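Local atomic coordinates of UDP-glucose:anthocyanidin 3-O-glucosyltransferase (Clitoria ternatea, PDB entry 4REL), a protein that belongs to the plant glycosyltransferases of the GT-B clan, whose fold is built from two Rossmann-like domains. Residues 250-255 and 321-326; 285-290 and 307-312. All blocks are in the same frame, centred on the assembly; numbering follows the deposited sequence.

Contact 1: residues 250-255 and 321-326; sequences DSNGCL and KVVSWV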
# COMPACT_ATOMS: atom_id res chain seq x y z
N ASP A 250 -17.00 7.72 14.81
CA ASP A 250 -17.24 6.28 14.67
C ASP A 250 -18.74 6.07 14.52
O ASP A 250 -19.41 5.63 15.45
CB ASP A 250 -16.71 5.59 15.94
CG ASP A 250 -16.78 4.07 15.87
OD1 ASP A 250 -17.00 3.50 14.78
OD2 ASP A 250 -16.59 3.46 16.94
N SER A 251 -19.26 6.38 13.34
CA SER A 251 -20.70 6.36 13.10
C SER A 251 -21.36 5.02 13.43
O SER A 251 -22.52 4.97 13.86
CB SER A 251 -21.02 6.79 11.66
OG SER A 251 -19.91 6.59 10.80
N ASN A 252 -20.62 3.93 13.25
CA ASN A 252 -21.15 2.60 13.49
C ASN A 252 -20.87 2.07 14.90
O ASN A 252 -21.29 0.97 15.25
CB ASN A 252 -20.63 1.60 12.46
CG ASN A 252 -20.72 2.13 11.04
OD1 ASN A 252 -21.78 2.09 10.41
ND2 ASN A 252 -19.61 2.63 10.51
N GLY A 253 -20.16 2.85 15.71
CA GLY A 253 -19.85 2.43 17.07
C GLY A 253 -18.97 1.19 17.15
O GLY A 253 -19.13 0.35 18.04
N CYS A 254 -18.02 1.09 16.23
CA CYS A 254 -17.14 -0.07 16.14
C CYS A 254 -16.34 -0.31 17.40
O CYS A 254 -16.28 -1.44 17.90
CB CYS A 254 -16.18 0.10 14.97
SG CYS A 254 -16.95 -0.11 13.39
N LEU A 255 -15.72 0.75 17.91
CA LEU A 255 -14.82 0.61 19.04
C LEU A 255 -15.58 0.24 20.30
O LEU A 255 -15.11 -0.59 21.09
CB LEU A 255 -14.00 1.88 19.26
CG LEU A 255 -13.07 2.23 18.10
CD1 LEU A 255 -12.30 3.52 18.41
CD2 LEU A 255 -12.11 1.08 17.82
N LYS A 321 -21.00 -7.17 12.96
CA LYS A 321 -21.35 -5.87 12.41
C LYS A 321 -20.95 -5.88 10.95
O LYS A 321 -19.79 -6.15 10.64
CB LYS A 321 -20.59 -4.75 13.12
CG LYS A 321 -21.25 -4.22 14.38
CD LYS A 321 -20.85 -2.77 14.64
CE LYS A 321 -22.08 -1.88 14.83
NZ LYS A 321 -22.59 -1.89 16.24
N VAL A 322 -21.89 -5.59 10.07
CA VAL A 322 -21.59 -5.43 8.65
C VAL A 322 -21.83 -3.96 8.34
O VAL A 322 -22.96 -3.48 8.42
CB VAL A 322 -22.49 -6.33 7.79
CG1 VAL A 322 -22.22 -6.10 6.31
CG2 VAL A 322 -22.27 -7.80 8.16
N VAL A 323 -20.75 -3.24 8.02
CA VAL A 323 -20.82 -1.79 7.91
C VAL A 323 -20.08 -1.31 6.67
O VAL A 323 -19.26 -2.03 6.11
CB VAL A 323 -20.24 -1.10 9.15
CG1 VAL A 323 -21.07 -1.45 10.38
CG2 VAL A 323 -18.80 -1.52 9.35
N SER A 324 -20.38 -0.09 6.23
CA SER A 324 -19.80 0.45 5.01
C SER A 324 -18.40 0.99 5.23
O SER A 324 -17.60 1.04 4.30
CB SER A 324 -20.70 1.55 4.43
OG SER A 324 -21.97 1.04 4.10
N TRP A 325 -18.10 1.38 6.47
CA TRP A 325 -16.82 1.99 6.80
C TRP A 325 -16.46 1.75 8.26
O TRP A 325 -17.33 1.72 9.13
CB TRP A 325 -16.89 3.50 6.53
CG TRP A 325 -15.71 4.27 7.06
CD1 TRP A 325 -14.55 4.55 6.40
CD2 TRP A 325 -15.59 4.86 8.37
NE1 TRP A 325 -13.71 5.28 7.22
CE2 TRP A 325 -14.32 5.48 8.43
CE3 TRP A 325 -16.42 4.92 9.49
CZ2 TRP A 325 -13.87 6.15 9.57
CZ3 TRP A 325 -15.98 5.59 10.62
CH2 TRP A 325 -14.71 6.19 10.65
N VAL A 326 -15.17 1.56 8.54
CA VAL A 326 -14.67 1.52 9.91
C VAL A 326 -13.43 2.41 10.02
O VAL A 326 -12.74 2.63 9.03
CB VAL A 326 -14.30 0.08 10.37
CG1 VAL A 326 -15.48 -0.84 10.26
CG2 VAL A 326 -13.13 -0.45 9.58
O HOH W 1 -22.53 1.51 7.75
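A water joins Asn252 OD1 to the backbone just past strand 320-323, donating to OD1 at 2.8 Å and accepting from Ser324 N. The same amide turns its nitrogen toward Trp325: ND2 lies 2.8 Å from Trp325 O, though at an angle too poor for a hydrogen bond. With CG placed beside the backbone N (chi1 -47°), the asparagine faces Val323, whose CG1 packs against CB, CG and OD1 in turn, so that one side chain serves polar and apolar neighbours alike. The indole of Trp325 is met from its benzene end: ND2 and Asp250 CA both lie at the edge near the ring plane, while Ser251 OG comes in obliquely. Lys321 arrives from the strand with its chain bent at its last two torsions, a course that lays CE 3.0 Å from Asn252 O. Deeper down, Cys254 SG rests on Val326 CG1 at 3.5 Å.

The loop that offers these groups is itself well organised. Asp250 opens a type I turn closed by Gly253, and its carboxylate accepts the first N-H groups of the helix that follows: OD1 takes Cys254 N at 3.0 Å, 24° out of the carboxylate plane, and OD2 takes Leu255 N through its syn lone pair. The helix start would probably favour the charged form of this acid. By contrast, the backbone N of Trp325 is buried without a partner in the model.

Strand 320-323 is an outermost strand of a parallel, Rossmann-like sheet in the second half of a GT-B fold, and the sequence leaving it fits the Trp-x-Pro-Gln opening of the PSPG signature of plant glycosyltransferases.

Contact 2: residues 285-290 and 307-312; sequences VAEALE and ILPKGF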
# COMPACT_ATOMS: atom_id res chain seq x y z
N VAL A 285 -17.83 -15.71 1.96
CA VAL A 285 -17.38 -15.02 3.16
C VAL A 285 -18.52 -14.93 4.18
O VAL A 285 -18.34 -15.27 5.35
CB VAL A 285 -16.82 -13.63 2.83
CG1 VAL A 285 -16.67 -12.78 4.10
CG2 VAL A 285 -15.48 -13.77 2.10
N ALA A 286 -19.69 -14.50 3.73
CA ALA A 286 -20.84 -14.42 4.63
C ALA A 286 -21.20 -15.78 5.25
O ALA A 286 -21.39 -15.88 6.46
CB ALA A 286 -22.06 -13.80 3.94
N GLU A 287 -21.30 -16.82 4.42
CA GLU A 287 -21.64 -18.15 4.92
C GLU A 287 -20.65 -18.65 5.97
O GLU A 287 -21.04 -19.23 6.99
CB GLU A 287 -21.69 -19.15 3.76
CG GLU A 287 -22.84 -18.90 2.81
CD GLU A 287 -22.84 -19.84 1.63
OE1 GLU A 287 -21.83 -20.56 1.44
OE2 GLU A 287 -23.84 -19.87 0.89
N ALA A 288 -19.36 -18.43 5.70
CA ALA A 288 -18.30 -18.89 6.61
C ALA A 288 -18.34 -18.10 7.91
O ALA A 288 -18.21 -18.67 8.99
CB ALA A 288 -16.94 -18.75 5.96
N LEU A 289 -18.53 -16.79 7.81
CA LEU A 289 -18.60 -15.98 9.01
C LEU A 289 -19.76 -16.43 9.89
O LEU A 289 -19.59 -16.64 11.09
CB LEU A 289 -18.74 -14.49 8.66
CG LEU A 289 -17.46 -13.78 8.21
CD1 LEU A 289 -17.78 -12.33 7.81
CD2 LEU A 289 -16.40 -13.80 9.30
N GLU A 290 -20.93 -16.61 9.29
CA GLU A 290 -22.10 -17.04 10.05
C GLU A 290 -21.89 -18.42 10.67
O GLU A 290 -22.16 -18.63 11.85
CB GLU A 290 -23.37 -17.04 9.19
CG GLU A 290 -24.60 -17.52 9.96
CD GLU A 290 -25.90 -17.27 9.23
OE1 GLU A 290 -25.87 -16.83 8.06
OE2 GLU A 290 -26.96 -17.52 9.84
N ILE A 307 -26.22 -8.79 -2.38
CA ILE A 307 -25.83 -10.14 -2.77
C ILE A 307 -25.51 -11.05 -1.58
O ILE A 307 -25.31 -12.25 -1.75
CB ILE A 307 -24.68 -10.15 -3.79
CG1 ILE A 307 -23.40 -9.65 -3.14
CG2 ILE A 307 -25.04 -9.33 -5.03
CD1 ILE A 307 -22.15 -9.92 -3.96
N LEU A 308 -25.48 -10.48 -0.38
CA LEU A 308 -25.35 -11.28 0.83
C LEU A 308 -26.54 -12.22 0.92
O LEU A 308 -27.63 -11.87 0.47
CB LEU A 308 -25.33 -10.37 2.06
CG LEU A 308 -24.13 -9.44 2.20
CD1 LEU A 308 -24.31 -8.55 3.43
CD2 LEU A 308 -22.85 -10.25 2.31
N PRO A 309 -26.33 -13.43 1.49
CA PRO A 309 -27.42 -14.39 1.68
C PRO A 309 -28.60 -13.74 2.38
O PRO A 309 -28.40 -12.90 3.27
CB PRO A 309 -26.79 -15.45 2.60
CG PRO A 309 -25.33 -15.40 2.26
CD PRO A 309 -25.05 -13.94 1.99
N LYS A 310 -29.82 -14.07 1.97
CA LYS A 310 -31.00 -13.52 2.62
C LYS A 310 -30.99 -13.85 4.11
O LYS A 310 -30.79 -15.00 4.51
CB LYS A 310 -32.28 -14.07 1.98
CG LYS A 310 -33.54 -13.51 2.61
CD LYS A 310 -34.82 -14.01 1.95
CE LYS A 310 -36.03 -13.28 2.52
NZ LYS A 310 -37.31 -13.83 2.03
N GLY A 311 -31.18 -12.82 4.94
CA GLY A 311 -31.23 -13.01 6.38
C GLY A 311 -29.89 -13.10 7.09
O GLY A 311 -29.84 -13.17 8.32
N PHE A 312 -28.79 -13.11 6.33
CA PHE A 312 -27.47 -13.24 6.94
C PHE A 312 -27.17 -12.11 7.94
O PHE A 312 -26.73 -12.37 9.06
CB PHE A 312 -26.37 -13.33 5.88
CG PHE A 312 -25.01 -12.90 6.37
CD1 PHE A 312 -24.27 -13.73 7.20
CD2 PHE A 312 -24.48 -11.68 6.00
CE1 PHE A 312 -23.02 -13.33 7.67
CE2 PHE A 312 -23.23 -11.28 6.46
CZ PHE A 312 -22.50 -12.10 7.30
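With CG turned away from the backbone N (chi1 156°), Phe312 carries its ring over Ala286. Its CB passes 4.2 Å from Glu290 OE1, a loose approach. Beyond CG, the CD1 edge comes to 3.6 Å from the same oxygen, and CE1 lies 3.3 Å from Ala286 O, a carbonyl that already accepts the helical hydrogen bond of Glu290 N. At the far end CZ approaches Ala286 CA. The ring as a whole lies flat on one methyl: Ala286 CB is 3.6 Å from the centroid and only 4° off the normal, a well-centred CH-pi contact over the ring face. Glu290 CB lies in the ring plane, at the edge.

The methyl is hemmed in further by Pro309 CD at 3.6 Å and by Leu308 CD2, while the type II turn from Pro309 to Phe312 brings proline and ring to the same helix residue. The extended Glu290 chain carries its carboxylate past the phenyl to a salt bridge between OE2 and Arg315.

Helix 279-292 is thus covered by the loop that leads into helix 312-315, with Trp298 of strand 296-299 also against Ala286 and Phe395 of helix 392-403 against Ala288.

The two contacts illustrate how the same part of one Rossmann-like domain is held together in different ways. Both are partly buried, with centres about 18 Å apart, and strand 296-299 borders each of them. Contact 1 ties a loop and a helix start to the end of an outermost strand, and relies on a water, an amide and backbone groups as much as on apolar packing. Contact 2 lays a loop over a helix and is chiefly hydrocarbon, with charge confined to its margin. They meet directly: Val322 CG2, from the strand of contact 1, packs 4.0 Å from Phe312 CE2 of contact 2, whose segments both fall between 250-255 and 321-326 in sequence.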